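Triphenylmethane reductase (Citrobacter sp., PDB 2VRC) probably reduces triphenylmethane dyes, using NADPH bound to a Rossmann-type domain. Local coordinates at residues 2-7 against 28-33; 69-74 against 101-106; 136-141 against 194-199. The protein carries 4 engineered substitutions. All blocks are in the same frame, centred on the assembly; numbering follows the deposited sequence.

In the fold
All three contacts are pairs of neighbouring strands in one parallel seven-stranded sheet, ordered 48-51, 29-33, 3-6, 69-72, 101-107, 135-140, 194-198. Contacts 1 and 2 abut, their centres about 11 Å apart: Ala4 N lies 2.6 Å from Lys69 O and Ala4 O 2.7 Å from Leu71 N, both probable hydrogen bonds. Contacts 2 and 3 are spaced alike, joined by probable bonds from Leu138 N to Tyr104 O (2.8 Å) and between His101 NE2 and Thr136 OG1 (2.8 Å). Contacts 1 and 3, centres about 20 Å apart, do not touch. Several residues that bind NADP(+), among them Ser74 in contact 2 and Ala141 in contact 3, follow the C-terminal ends of the strands.

Contact 1 of 3, residues 2-7 against 28-33; sequences SIAVTG and QIIAIV
With CG1 anti to the carbonyl carbon, Ile30 (chi1 -69°) and Ile32 (chi1 -61°) both send their long branch back beside the backbone N, and each CD1 reaches the residue two places before its partner (Ser2 and Ala4). The methyl CD1 of Ile32 lies 3.7 Å from Ala4 CB and 4.2 Å from Thr6 CG2, bridging two residues of 2-7, while Ile30 CD1 closes on the hydroxyl Ser2 OG at 3.4 Å. The CB atoms of Ala4 and Ile30 also pack on this face, and helix 60-64 covers its far end through Phe64, on Thr6 and Ile32. Thr6 OG1 turns away from the pair to hydrogen-bond with Tyr54 OH, Leu71 O and Ile73 N, which pins its rotation beside an NADP(+)-binding tyrosine. Ile3, Val5, Ile29 and Ala31 occupy the other face; Val5 and Ile29 rest on Ile17 and Leu20 of helix 11-23.

Between the faces run four backbone hydrogen bonds. Ile3 N reaches Gln28 O at 2.8 Å, then Ile30 N bonds to Ile3 O at 2.9 Å, Val5 N to Ile30 O, and Ile32 N to Val5 O. The strand axes differ by 22° in direction, a parallel pairing with modest twist. Strand 3-6, helix 11-23 and strand 29-33 form the first beta-alpha-beta unit of the Rossmann fold, whose GxxGxxG motif, from Gly7 into helix 11-23, carries the NADP(+)-binding residues Thr9 to Leu12.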
ATOM      1  N   SER D   2       1.574   2.678 -25.359  1.00 45.98           N
ATOM      2  CA  SER D   2       2.047   2.518 -23.977  1.00 44.80           C
ATOM      3  C   SER D   2       2.110   1.066 -23.463  1.00 43.50           C
ATOM      4  O   SER D   2       1.089   0.395 -23.411  1.00 43.90           O
ATOM      5  CB  SER D   2       1.076   3.261 -23.071  1.00 45.09           C
ATOM      6  OG  SER D   2       1.778   4.105 -22.186  1.00 47.26           O
ATOM      7  N   ILE D   3       3.278   0.595 -23.052  1.00 41.64           N
ATOM      8  CA  ILE D   3       3.381  -0.715 -22.408  1.00 40.21           C
ATOM      9  C   ILE D   3       3.956  -0.599 -21.009  1.00 39.73           C
ATOM     10  O   ILE D   3       5.041  -0.034 -20.818  1.00 39.97           O
ATOM     11  CB  ILE D   3       4.306  -1.643 -23.168  1.00 40.29           C
ATOM     12  CG1 ILE D   3       3.736  -1.961 -24.551  1.00 39.45           C
ATOM     13  CG2 ILE D   3       4.594  -2.903 -22.340  1.00 39.42           C
ATOM     14  CD1 ILE D   3       4.790  -2.423 -25.537  1.00 37.85           C
ATOM     15  N   ALA D   4       3.254  -1.157 -20.032  1.00 38.63           N
ATOM     16  CA  ALA D   4       3.631  -0.998 -18.632  1.00 37.43           C
ATOM     17  C   ALA D   4       4.109  -2.305 -18.035  1.00 37.09           C
ATOM     18  O   ALA D   4       3.586  -3.369 -18.359  1.00 37.31           O
ATOM     19  CB  ALA D   4       2.462  -0.444 -17.837  1.00 37.26           C
ATOM     20  N   VAL D   5       5.103  -2.227 -17.163  1.00 36.12           N
ATOM     21  CA  VAL D   5       5.670  -3.415 -16.540  1.00 35.24           C
ATOM     22  C   VAL D   5       5.717  -3.238 -15.017  1.00 35.22           C
ATOM     23  O   VAL D   5       6.460  -2.384 -14.511  1.00 35.04           O
ATOM     24  CB  VAL D   5       7.115  -3.703 -17.099  1.00 35.07           C
ATOM     25  CG1 VAL D   5       7.719  -4.930 -16.439  1.00 34.63           C
ATOM     26  CG2 VAL D   5       7.093  -3.874 -18.614  1.00 33.50           C
ATOM     27  N   THR D   6       4.932  -4.022 -14.282  1.00 34.88           N
ATOM     28  CA  THR D   6       5.023  -4.003 -12.821  1.00 34.94           C
ATOM     29  C   THR D   6       6.250  -4.843 -12.399  1.00 34.76           C
ATOM     30  O   THR D   6       6.824  -5.519 -13.234  1.00 35.00           O
ATOM     31  CB  THR D   6       3.743  -4.570 -12.186  1.00 35.23           C
ATOM     32  OG1 THR D   6       3.643  -5.962 -12.498  1.00 37.66           O
ATOM     33  CG2 THR D   6       2.490  -3.858 -12.704  1.00 33.70           C
ATOM     34  N   GLY D   7       6.668  -4.800 -11.136  1.00 34.53           N
ATOM     35  CA  GLY D   7       7.838  -5.577 -10.679  1.00 34.23           C
ATOM     36  C   GLY D   7       9.102  -5.224 -11.463  1.00 34.87           C
ATOM     37  O   GLY D   7      10.003  -6.066 -11.674  1.00 34.32           O
ATOM     38  N   GLN D  28       7.953   4.686 -24.827  1.00 43.11           N
ATOM     39  CA  GLN D  28       6.738   3.855 -24.846  1.00 42.88           C
ATOM     40  C   GLN D  28       6.625   2.837 -23.679  1.00 41.63           C
ATOM     41  O   GLN D  28       5.586   2.192 -23.521  1.00 41.70           O
ATOM     42  CB  GLN D  28       6.567   3.158 -26.206  1.00 43.16           C
ATOM     43  CG  GLN D  28       6.243   4.109 -27.383  1.00 45.89           C
ATOM     44  CD  GLN D  28       5.809   3.371 -28.678  1.00 49.69           C
ATOM     45  OE1 GLN D  28       4.980   3.882 -29.429  1.00 51.25           O
ATOM     46  NE2 GLN D  28       6.375   2.178 -28.937  1.00 49.73           N
ATOM     47  N   ILE D  29       7.683   2.697 -22.879  1.00 39.78           N
ATOM     48  CA  ILE D  29       7.688   1.788 -21.740  1.00 38.28           C
ATOM     49  C   ILE D  29       7.488   2.551 -20.433  1.00 37.87           C
ATOM     50  O   ILE D  29       8.101   3.605 -20.204  1.00 38.04           O
ATOM     51  CB  ILE D  29       9.003   1.019 -21.637  1.00 38.04           C
ATOM     52  CG1 ILE D  29       9.345   0.380 -22.968  1.00 37.83           C
ATOM     53  CG2 ILE D  29       8.919  -0.036 -20.554  1.00 37.94           C
ATOM     54  CD1 ILE D  29      10.828   0.139 -23.169  1.00 38.70           C
ATOM     55  N   ILE D  30       6.634   2.010 -19.573  1.00 36.71           N
ATOM     56  CA  ILE D  30       6.386   2.589 -18.258  1.00 35.96           C
ATOM     57  C   ILE D  30       6.779   1.565 -17.207  1.00 35.41           C
ATOM     58  O   ILE D  30       6.359   0.406 -17.286  1.00 35.57           O
ATOM     59  CB  ILE D  30       4.914   2.950 -18.107  1.00 36.05           C
ATOM     60  CG1 ILE D  30       4.585   4.129 -19.034  1.00 36.76           C
ATOM     61  CG2 ILE D  30       4.569   3.214 -16.639  1.00 35.51           C
ATOM     62  CD1 ILE D  30       3.106   4.482 -19.125  1.00 37.49           C
ATOM     63  N   ALA D  31       7.597   1.976 -16.244  1.00 34.61           N
ATOM     64  CA  ALA D  31       8.037   1.063 -15.189  1.00 34.27           C
ATOM     65  C   ALA D  31       7.276   1.373 -13.913  1.00 34.15           C
ATOM     66  O   ALA D  31       7.308   2.500 -13.419  1.00 34.62           O
ATOM     67  CB  ALA D  31       9.550   1.143 -14.965  1.00 33.67           C
ATOM     68  N   ILE D  32       6.573   0.372 -13.409  1.00 34.00           N
ATOM     69  CA  ILE D  32       5.755   0.519 -12.221  1.00 34.08           C
ATOM     70  C   ILE D  32       6.421  -0.149 -11.018  1.00 34.41           C
ATOM     71  O   ILE D  32       6.667  -1.358 -10.995  1.00 34.99           O
ATOM     72  CB  ILE D  32       4.350  -0.040 -12.447  1.00 33.72           C
ATOM     73  CG1 ILE D  32       3.666   0.738 -13.574  1.00 33.79           C
ATOM     74  CG2 ILE D  32       3.561  -0.019 -11.138  1.00 33.28           C
ATOM     75  CD1 ILE D  32       2.411   0.082 -14.154  1.00 34.20           C
ATOM     76  N   VAL D  33       6.664   0.651  -9.997  1.00 34.29           N
ATOM     77  CA  VAL D  33       7.576   0.290  -8.957  1.00 34.60           C
ATOM     78  C   VAL D  33       7.028   0.839  -7.628  1.00 34.96           C
ATOM     79  O   VAL D  33       6.282   1.817  -7.642  1.00 34.52           O
ATOM     80  CB  VAL D  33       8.921   0.897  -9.390  1.00 34.98           C
ATOM     81  CG1 VAL D  33       9.661   1.528  -8.267  1.00 34.27           C
ATOM     82  CG2 VAL D  33       9.757  -0.149 -10.189  1.00 35.71           C
TER

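Contact 2 of 3, residues 69-74 against 101-106; sequences KLLFIS and HIAYTG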
ATOM      1  N   LYS D  69      -0.898  -1.632 -22.778  1.00 35.47           N
ATOM      2  CA  LYS D  69      -0.570  -3.027 -22.455  1.00 35.65           C
ATOM      3  C   LYS D  69       0.136  -3.156 -21.122  1.00 35.16           C
ATOM      4  O   LYS D  69       1.152  -2.516 -20.880  1.00 35.22           O
ATOM      5  CB  LYS D  69       0.262  -3.687 -23.556  1.00 35.70           C
ATOM      6  CG  LYS D  69      -0.384  -3.632 -24.923  1.00 36.85           C
ATOM      7  CD  LYS D  69       0.300  -4.566 -25.907  1.00 39.46           C
ATOM      8  CE  LYS D  69      -0.456  -4.557 -27.233  1.00 42.51           C
ATOM      9  NZ  LYS D  69       0.177  -5.459 -28.225  1.00 44.10           N
ATOM     10  N   LEU D  70      -0.414  -4.006 -20.268  1.00 34.56           N
ATOM     11  CA  LEU D  70       0.115  -4.209 -18.955  1.00 34.06           C
ATOM     12  C   LEU D  70       0.757  -5.576 -18.793  1.00 34.15           C
ATOM     13  O   LEU D  70       0.116  -6.593 -19.010  1.00 34.63           O
ATOM     14  CB  LEU D  70      -1.000  -4.029 -17.919  1.00 33.92           C
ATOM     15  CG  LEU D  70      -0.602  -4.326 -16.467  1.00 33.44           C
ATOM     16  CD1 LEU D  70       0.633  -3.489 -16.033  1.00 31.39           C
ATOM     17  CD2 LEU D  70      -1.787  -4.096 -15.545  1.00 31.60           C
ATOM     18  N   LEU D  71       2.029  -5.603 -18.412  1.00 34.11           N
ATOM     19  CA  LEU D  71       2.616  -6.830 -17.912  1.00 34.09           C
ATOM     20  C   LEU D  71       2.468  -6.853 -16.398  1.00 33.69           C
ATOM     21  O   LEU D  71       3.109  -6.095 -15.679  1.00 34.49           O
ATOM     22  CB  LEU D  71       4.080  -7.008 -18.338  1.00 34.05           C
ATOM     23  CG  LEU D  71       4.791  -8.225 -17.715  1.00 35.09           C
ATOM     24  CD1 LEU D  71       4.070  -9.561 -18.066  1.00 33.96           C
ATOM     25  CD2 LEU D  71       6.267  -8.283 -18.123  1.00 32.90           C
ATOM     26  N   PHE D  72       1.603  -7.742 -15.933  1.00 33.02           N
ATOM     27  CA  PHE D  72       1.245  -7.904 -14.531  1.00 31.80           C
ATOM     28  C   PHE D  72       2.044  -9.101 -14.003  1.00 31.88           C
ATOM     29  O   PHE D  72       1.741 -10.237 -14.312  1.00 30.67           O
ATOM     30  CB  PHE D  72      -0.281  -8.122 -14.476  1.00 31.49           C
ATOM     31  CG  PHE D  72      -0.838  -8.575 -13.147  1.00 29.33           C
ATOM     32  CD1 PHE D  72      -0.128  -8.475 -11.968  1.00 28.41           C
ATOM     33  CD2 PHE D  72      -2.141  -9.039 -13.090  1.00 28.68           C
ATOM     34  CE1 PHE D  72      -0.694  -8.885 -10.759  1.00 30.02           C
ATOM     35  CE2 PHE D  72      -2.714  -9.469 -11.895  1.00 28.95           C
ATOM     36  CZ  PHE D  72      -1.992  -9.383 -10.720  1.00 28.99           C
ATOM     37  N   ILE D  73       3.081  -8.819 -13.222  1.00 32.55           N
ATOM     38  CA  ILE D  73       3.957  -9.855 -12.654  1.00 33.70           C
ATOM     39  C   ILE D  73       3.511 -10.181 -11.236  1.00 35.37           C
ATOM     40  O   ILE D  73       3.244  -9.279 -10.434  1.00 35.39           O
ATOM     41  CB  ILE D  73       5.414  -9.360 -12.690  1.00 33.71           C
ATOM     42  CG1 ILE D  73       5.732  -8.947 -14.133  1.00 32.59           C
ATOM     43  CG2 ILE D  73       6.413 -10.385 -12.082  1.00 31.61           C
ATOM     44  CD1 ILE D  73       7.137  -8.598 -14.381  1.00 33.05           C
ATOM     45  N   SER D  74       3.378 -11.465 -10.920  1.00 37.49           N
ATOM     46  CA  SER D  74       2.838 -11.827  -9.601  1.00 39.94           C
ATOM     47  C   SER D  74       3.759 -11.383  -8.464  1.00 41.49           C
ATOM     48  O   SER D  74       4.981 -11.363  -8.616  1.00 40.87           O
ATOM     49  CB  SER D  74       2.535 -13.318  -9.504  1.00 39.81           C
ATOM     50  OG  SER D  74       3.605 -14.080 -10.039  1.00 42.14           O
ATOM     51  N   HIS D 101      -4.877  -4.574 -22.816  1.00 37.03           N
ATOM     52  CA  HIS D 101      -4.365  -5.926 -22.830  1.00 36.88           C
ATOM     53  C   HIS D 101      -3.657  -6.214 -21.507  1.00 36.34           C
ATOM     54  O   HIS D 101      -2.824  -5.426 -21.070  1.00 36.11           O
ATOM     55  CB  HIS D 101      -3.428  -6.154 -24.025  1.00 36.68           C
ATOM     56  CG  HIS D 101      -3.025  -7.584 -24.198  1.00 38.58           C
ATOM     57  ND1 HIS D 101      -3.769  -8.478 -24.933  1.00 40.03           N
ATOM     58  CD2 HIS D 101      -1.991  -8.290 -23.688  1.00 40.72           C
ATOM     59  CE1 HIS D 101      -3.193  -9.664 -24.891  1.00 41.01           C
ATOM     60  NE2 HIS D 101      -2.115  -9.582 -24.140  1.00 40.22           N
ATOM     61  N   ILE D 102      -3.998  -7.327 -20.867  1.00 35.92           N
ATOM     62  CA  ILE D 102      -3.315  -7.737 -19.640  1.00 35.22           C
ATOM     63  C   ILE D 102      -2.549  -9.004 -19.895  1.00 34.49           C
ATOM     64  O   ILE D 102      -3.127 -10.025 -20.272  1.00 34.62           O
ATOM     65  CB  ILE D 102      -4.284  -7.980 -18.476  1.00 35.34           C
ATOM     66  CG1 ILE D 102      -4.998  -6.674 -18.100  1.00 36.95           C
ATOM     67  CG2 ILE D 102      -3.524  -8.540 -17.249  1.00 34.98           C
ATOM     68  CD1 ILE D 102      -6.206  -6.849 -17.136  1.00 38.60           C
ATOM     69  N   ALA D 103      -1.237  -8.934 -19.716  1.00 33.33           N
ATOM     70  CA  ALA D 103      -0.435 -10.144 -19.679  1.00 32.30           C
ATOM     71  C   ALA D 103      -0.099 -10.468 -18.220  1.00 32.04           C
ATOM     72  O   ALA D 103       0.314  -9.597 -17.455  1.00 32.30           O
ATOM     73  CB  ALA D 103       0.801  -9.987 -20.508  1.00 31.31           C
ATOM     74  N   TYR D 104      -0.300 -11.711 -17.823  1.00 31.39           N
ATOM     75  CA  TYR D 104      -0.107 -12.082 -16.424  1.00 31.39           C
ATOM     76  C   TYR D 104       0.879 -13.234 -16.312  1.00 31.17           C
ATOM     77  O   TYR D 104       0.819 -14.169 -17.097  1.00 32.28           O
ATOM     78  CB  TYR D 104      -1.460 -12.447 -15.759  1.00 30.63           C
ATOM     79  CG  TYR D 104      -1.298 -13.037 -14.371  1.00 30.40           C
ATOM     80  CD1 TYR D 104      -0.804 -12.268 -13.312  1.00 28.79           C
ATOM     81  CD2 TYR D 104      -1.608 -14.376 -14.126  1.00 28.51           C
ATOM     82  CE1 TYR D 104      -0.632 -12.811 -12.066  1.00 29.95           C
ATOM     83  CE2 TYR D 104      -1.450 -14.930 -12.898  1.00 27.66           C
ATOM     84  CZ  TYR D 104      -0.966 -14.160 -11.865  1.00 32.44           C
ATOM     85  OH  TYR D 104      -0.823 -14.748 -10.630  1.00 33.39           O
ATOM     86  N   THR D 105       1.784 -13.180 -15.350  1.00 31.35           N
ATOM     87  CA  THR D 105       2.736 -14.270 -15.148  1.00 31.75           C
ATOM     88  C   THR D 105       2.197 -15.266 -14.145  1.00 32.18           C
ATOM     89  O   THR D 105       2.239 -15.041 -12.948  1.00 32.23           O
ATOM     90  CB  THR D 105       4.129 -13.767 -14.696  1.00 31.89           C
ATOM     91  OG1 THR D 105       4.042 -13.215 -13.380  1.00 34.40           O
ATOM     92  CG2 THR D 105       4.662 -12.702 -15.639  1.00 30.04           C
ATOM     93  N   GLY D 106       1.681 -16.380 -14.645  1.00 33.20           N
ATOM     94  CA  GLY D 106       1.082 -17.401 -13.785  1.00 34.25           C
ATOM     95  C   GLY D 106       1.936 -18.636 -13.635  1.00 35.42           C
ATOM     96  O   GLY D 106       3.165 -18.512 -13.629  1.00 35.52           O
TER
HETATM   97  O   HOH W   1       4.672 -16.603 -11.789  1.00 45.09           O
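Strands 69-72 and 101-106 run parallel, 13° apart in direction, joined by backbone hydrogen bonds from Leu70 N to His101 O, Ala103 N to Leu70 O, Phe72 N to Ala103 O (2.7 Å) and Thr105 N to Phe72 O. On the face holding Leu70 and Ile102, Phe72 and Tyr104 point the same way, and the tyrosine edge meets the phenylalanine face. CD1 of Tyr104 sits 3.5 Å from Phe72 CD2, with the ring planes inclined at 53°. Both rings pack on Thr124 of helix 116-129, Phe72 also meets His87 edge-to-face, and Tyr104 OH bonds to His121 ND1. Helix 80-96 links the two strands as a beta-alpha-beta unit of the Rossmann sheet, and Ser74, just beyond strand 69-72, binds NADP(+). The side chain of Thr105 helps hold it: OG1 lies between the backbone N and the carbonyl carbon (chi1 68°) and accepts a hydrogen bond from Ser74 N at 3.1 Å. A water donates to Gly106 O at 3.0 Å and also hydrogen-bonds with Ser74 OG at 3.3 Å. On the opposite face from the rings, Leu71 CD1 packs 4.1 Å from Ala103 CB and 4.0 Å from Thr105 CG2, crossing the threonine at about a right angle.

Contact 3 of 3, residues 136-141 against 194-199; sequences TFLRNA and KTYNLV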
ATOM      1  N   THR D 136      -3.182 -12.379 -21.895  1.00 31.00           N
ATOM      2  CA  THR D 136      -2.272 -13.455 -22.212  1.00 30.35           C
ATOM      3  C   THR D 136      -1.813 -14.012 -20.901  1.00 30.11           C
ATOM      4  O   THR D 136      -1.338 -13.259 -20.046  1.00 29.37           O
ATOM      5  CB  THR D 136      -1.068 -12.993 -23.057  1.00 30.25           C
ATOM      6  OG1 THR D 136      -1.548 -12.285 -24.202  1.00 30.23           O
ATOM      7  CG2 THR D 136      -0.277 -14.201 -23.523  1.00 30.27           C
ATOM      8  N   PHE D 137      -1.992 -15.321 -20.730  1.00 29.86           N
ATOM      9  CA  PHE D 137      -1.536 -15.971 -19.528  1.00 30.31           C
ATOM     10  C   PHE D 137      -0.193 -16.621 -19.784  1.00 30.58           C
ATOM     11  O   PHE D 137      -0.087 -17.601 -20.514  1.00 31.33           O
ATOM     12  CB  PHE D 137      -2.570 -16.950 -18.946  1.00 30.52           C
ATOM     13  CG  PHE D 137      -3.870 -16.288 -18.494  1.00 31.31           C
ATOM     14  CD1 PHE D 137      -5.081 -16.960 -18.616  1.00 29.62           C
ATOM     15  CD2 PHE D 137      -3.883 -14.977 -17.992  1.00 32.50           C
ATOM     16  CE1 PHE D 137      -6.276 -16.362 -18.230  1.00 30.20           C
ATOM     17  CE2 PHE D 137      -5.093 -14.369 -17.595  1.00 32.43           C
ATOM     18  CZ  PHE D 137      -6.292 -15.074 -17.723  1.00 30.48           C
ATOM     19  N   LEU D 138       0.836 -16.031 -19.194  1.00 30.42           N
ATOM     20  CA  LEU D 138       2.200 -16.447 -19.381  1.00 30.90           C
ATOM     21  C   LEU D 138       2.549 -17.294 -18.180  1.00 30.94           C
ATOM     22  O   LEU D 138       2.928 -16.775 -17.136  1.00 30.44           O
ATOM     23  CB  LEU D 138       3.134 -15.227 -19.443  1.00 30.96           C
ATOM     24  CG  LEU D 138       2.934 -14.147 -20.522  1.00 32.33           C
ATOM     25  CD1 LEU D 138       3.747 -12.887 -20.188  1.00 30.94           C
ATOM     26  CD2 LEU D 138       3.290 -14.654 -21.908  1.00 31.90           C
ATOM     27  N   ARG D 139       2.392 -18.598 -18.313  1.00 31.22           N
ATOM     28  CA  ARG D 139       2.599 -19.454 -17.170  1.00 32.39           C
ATOM     29  C   ARG D 139       4.034 -19.951 -17.163  1.00 32.96           C
ATOM     30  O   ARG D 139       4.379 -20.920 -17.824  1.00 33.23           O
ATOM     31  CB  ARG D 139       1.586 -20.594 -17.179  1.00 32.74           C
ATOM     32  CG  ARG D 139       0.147 -20.131 -17.271  1.00 32.12           C
ATOM     33  CD  ARG D 139      -0.725 -21.342 -17.412  1.00 33.06           C
ATOM     34  NE  ARG D 139      -2.080 -21.171 -16.896  1.00 32.82           N
ATOM     35  CZ  ARG D 139      -2.933 -22.181 -16.779  1.00 33.19           C
ATOM     36  NH1 ARG D 139      -2.531 -23.399 -17.139  1.00 30.52           N
ATOM     37  NH2 ARG D 139      -4.159 -21.985 -16.293  1.00 31.72           N
ATOM     38  N   ASN D 140       4.865 -19.250 -16.415  1.00 34.07           N
ATOM     39  CA  ASN D 140       6.290 -19.465 -16.419  1.00 35.58           C
ATOM     40  C   ASN D 140       6.686 -20.682 -15.627  1.00 36.71           C
ATOM     41  O   ASN D 140       6.127 -20.940 -14.564  1.00 38.21           O
ATOM     42  CB  ASN D 140       6.999 -18.244 -15.847  1.00 35.15           C
ATOM     43  CG  ASN D 140       6.856 -17.030 -16.726  1.00 35.50           C
ATOM     44  OD1 ASN D 140       6.571 -17.135 -17.930  1.00 35.64           O
ATOM     45  ND2 ASN D 140       7.069 -15.855 -16.137  1.00 35.50           N
ATOM     46  N   ALA D 141       7.661 -21.425 -16.145  1.00 37.63           N
ATOM     47  CA  ALA D 141       8.293 -22.515 -15.406  1.00 38.11           C
ATOM     48  C   ALA D 141       9.121 -21.904 -14.314  1.00 38.51           C
ATOM     49  O   ALA D 141       9.382 -20.721 -14.378  1.00 38.79           O
ATOM     50  CB  ALA D 141       9.212 -23.263 -16.335  1.00 38.17           C
ATOM     51  N   LYS D 194      -4.823 -15.895 -24.965  1.00 33.99           N
ATOM     52  CA  LYS D 194      -4.036 -17.101 -25.098  1.00 33.63           C
ATOM     53  C   LYS D 194      -3.428 -17.485 -23.778  1.00 33.17           C
ATOM     54  O   LYS D 194      -3.026 -16.624 -22.995  1.00 32.80           O
ATOM     55  CB  LYS D 194      -2.936 -16.918 -26.143  1.00 34.09           C
ATOM     56  CG  LYS D 194      -3.446 -16.690 -27.548  1.00 34.50           C
ATOM     57  CD  LYS D 194      -4.093 -17.927 -28.073  1.00 38.26           C
ATOM     58  CE  LYS D 194      -3.869 -18.073 -29.567  1.00 41.44           C
ATOM     59  NZ  LYS D 194      -4.914 -17.335 -30.309  1.00 43.74           N
ATOM     60  N   THR D 195      -3.392 -18.787 -23.526  1.00 33.23           N
ATOM     61  CA  THR D 195      -2.748 -19.327 -22.349  1.00 33.10           C
ATOM     62  C   THR D 195      -1.562 -20.091 -22.853  1.00 33.61           C
ATOM     63  O   THR D 195      -1.722 -21.003 -23.641  1.00 34.05           O
ATOM     64  CB  THR D 195      -3.674 -20.285 -21.610  1.00 33.17           C
ATOM     65  OG1 THR D 195      -4.864 -19.590 -21.198  1.00 32.73           O
ATOM     66  CG2 THR D 195      -2.943 -20.902 -20.391  1.00 32.64           C
ATOM     67  N   TYR D 196      -0.370 -19.682 -22.439  1.00 34.51           N
ATOM     68  CA  TYR D 196       0.871 -20.381 -22.776  1.00 34.93           C
ATOM     69  C   TYR D 196       1.450 -21.055 -21.522  1.00 35.91           C
ATOM     70  O   TYR D 196       1.556 -20.425 -20.445  1.00 36.61           O
ATOM     71  CB  TYR D 196       1.889 -19.393 -23.387  1.00 34.71           C
ATOM     72  CG  TYR D 196       1.414 -18.756 -24.684  1.00 34.18           C
ATOM     73  CD1 TYR D 196       0.848 -19.527 -25.698  1.00 33.99           C
ATOM     74  CD2 TYR D 196       1.537 -17.393 -24.908  1.00 35.24           C
ATOM     75  CE1 TYR D 196       0.419 -18.959 -26.883  1.00 33.09           C
ATOM     76  CE2 TYR D 196       1.089 -16.806 -26.109  1.00 33.65           C
ATOM     77  CZ  TYR D 196       0.532 -17.602 -27.072  1.00 33.31           C
ATOM     78  OH  TYR D 196       0.079 -17.053 -28.233  1.00 35.73           O
ATOM     79  N   ASN D 197       1.781 -22.339 -21.629  1.00 36.06           N
ATOM     80  CA  ASN D 197       2.570 -22.973 -20.584  1.00 36.16           C
ATOM     81  C   ASN D 197       4.011 -22.926 -21.031  1.00 35.64           C
ATOM     82  O   ASN D 197       4.396 -23.700 -21.890  1.00 36.37           O
ATOM     83  CB  ASN D 197       2.149 -24.417 -20.361  1.00 36.12           C
ATOM     84  CG  ASN D 197       0.773 -24.539 -19.768  1.00 37.67           C
ATOM     85  OD1 ASN D 197      -0.167 -24.927 -20.461  1.00 40.45           O
ATOM     86  ND2 ASN D 197       0.636 -24.233 -18.479  1.00 37.48           N
ATOM     87  N   LEU D 198       4.792 -22.025 -20.449  1.00 34.86           N
ATOM     88  CA  LEU D 198       6.140 -21.730 -20.927  1.00 34.19           C
ATOM     89  C   LEU D 198       7.204 -22.475 -20.149  1.00 34.39           C
ATOM     90  O   LEU D 198       7.714 -21.977 -19.146  1.00 35.07           O
ATOM     91  CB  LEU D 198       6.387 -20.225 -20.861  1.00 33.73           C
ATOM     92  CG  LEU D 198       5.386 -19.390 -21.672  1.00 32.62           C
ATOM     93  CD1 LEU D 198       5.486 -17.920 -21.329  1.00 29.41           C
ATOM     94  CD2 LEU D 198       5.537 -19.622 -23.190  1.00 28.85           C
ATOM     95  N   VAL D 199       7.520 -23.680 -20.614  1.00 34.44           N
ATOM     96  CA  VAL D 199       8.458 -24.579 -19.951  1.00 34.06           C
ATOM     97  C   VAL D 199       9.368 -25.156 -21.006  1.00 34.48           C
ATOM     98  O   VAL D 199       9.176 -24.918 -22.196  1.00 34.33           O
ATOM     99  CB  VAL D 199       7.746 -25.762 -19.210  1.00 35.23           C
ATOM    100  CG1 VAL D 199       6.703 -25.251 -18.193  1.00 33.12           C
ATOM    101  CG2 VAL D 199       7.104 -26.750 -20.196  1.00 33.49           C
TER
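The carbonyl oxygen of Lys194 accepts the N-H of Phe137, with N to O 2.8 Å and nearly straight at 167°, and beside it a weak C-H contact from Thr136 CA at 3.4 Å. The parallel pairing continues with Tyr196 N to Phe137 O, Arg139 N to Tyr196 O, Leu198 N to Arg139 O and, more bent at 140°, Ala141 N to Leu198 O (3.1 Å).

Arg139 buries more surface against the other strand than any other residue of the contact. It runs extended from CG to NE alongside Asn197, the amide of which lies at the edge of the guanidinium with the two planes steeply inclined. Thr195 comes over one guanidinium face, its CG2 3.6 Å from Arg139 NE, because that methyl stands anti to its own backbone N (OG1 chi1 -60°). The charge itself is answered from outside: NE and NH2, along one edge of the group, form salt bridges with Glu125 and Glu111 respectively, which probably fixes its rotation.

On the other face, Leu138 CD2 meets Leu198 CD1 at 4.0 Å as the two side chains cross, and Thr136 CG2 lies 3.9 Å from Tyr196 CE2. Tyr196 OH and Thr136 OG1 both hydrogen-bond to His191, at its ND1 and backbone oxygen respectively. Helix 175-186 covers Thr136 and Leu138, and helix 266-271 covers Leu198. Past the strand ends, Ala141 CB packs 3.7 Å from Val199 CG1. These are the sixth and seventh strands of a seven-stranded Rossmann-type sheet, and Ala141, which binds NADP(+), sits at the C-terminal end where such folds receive their nucleotide.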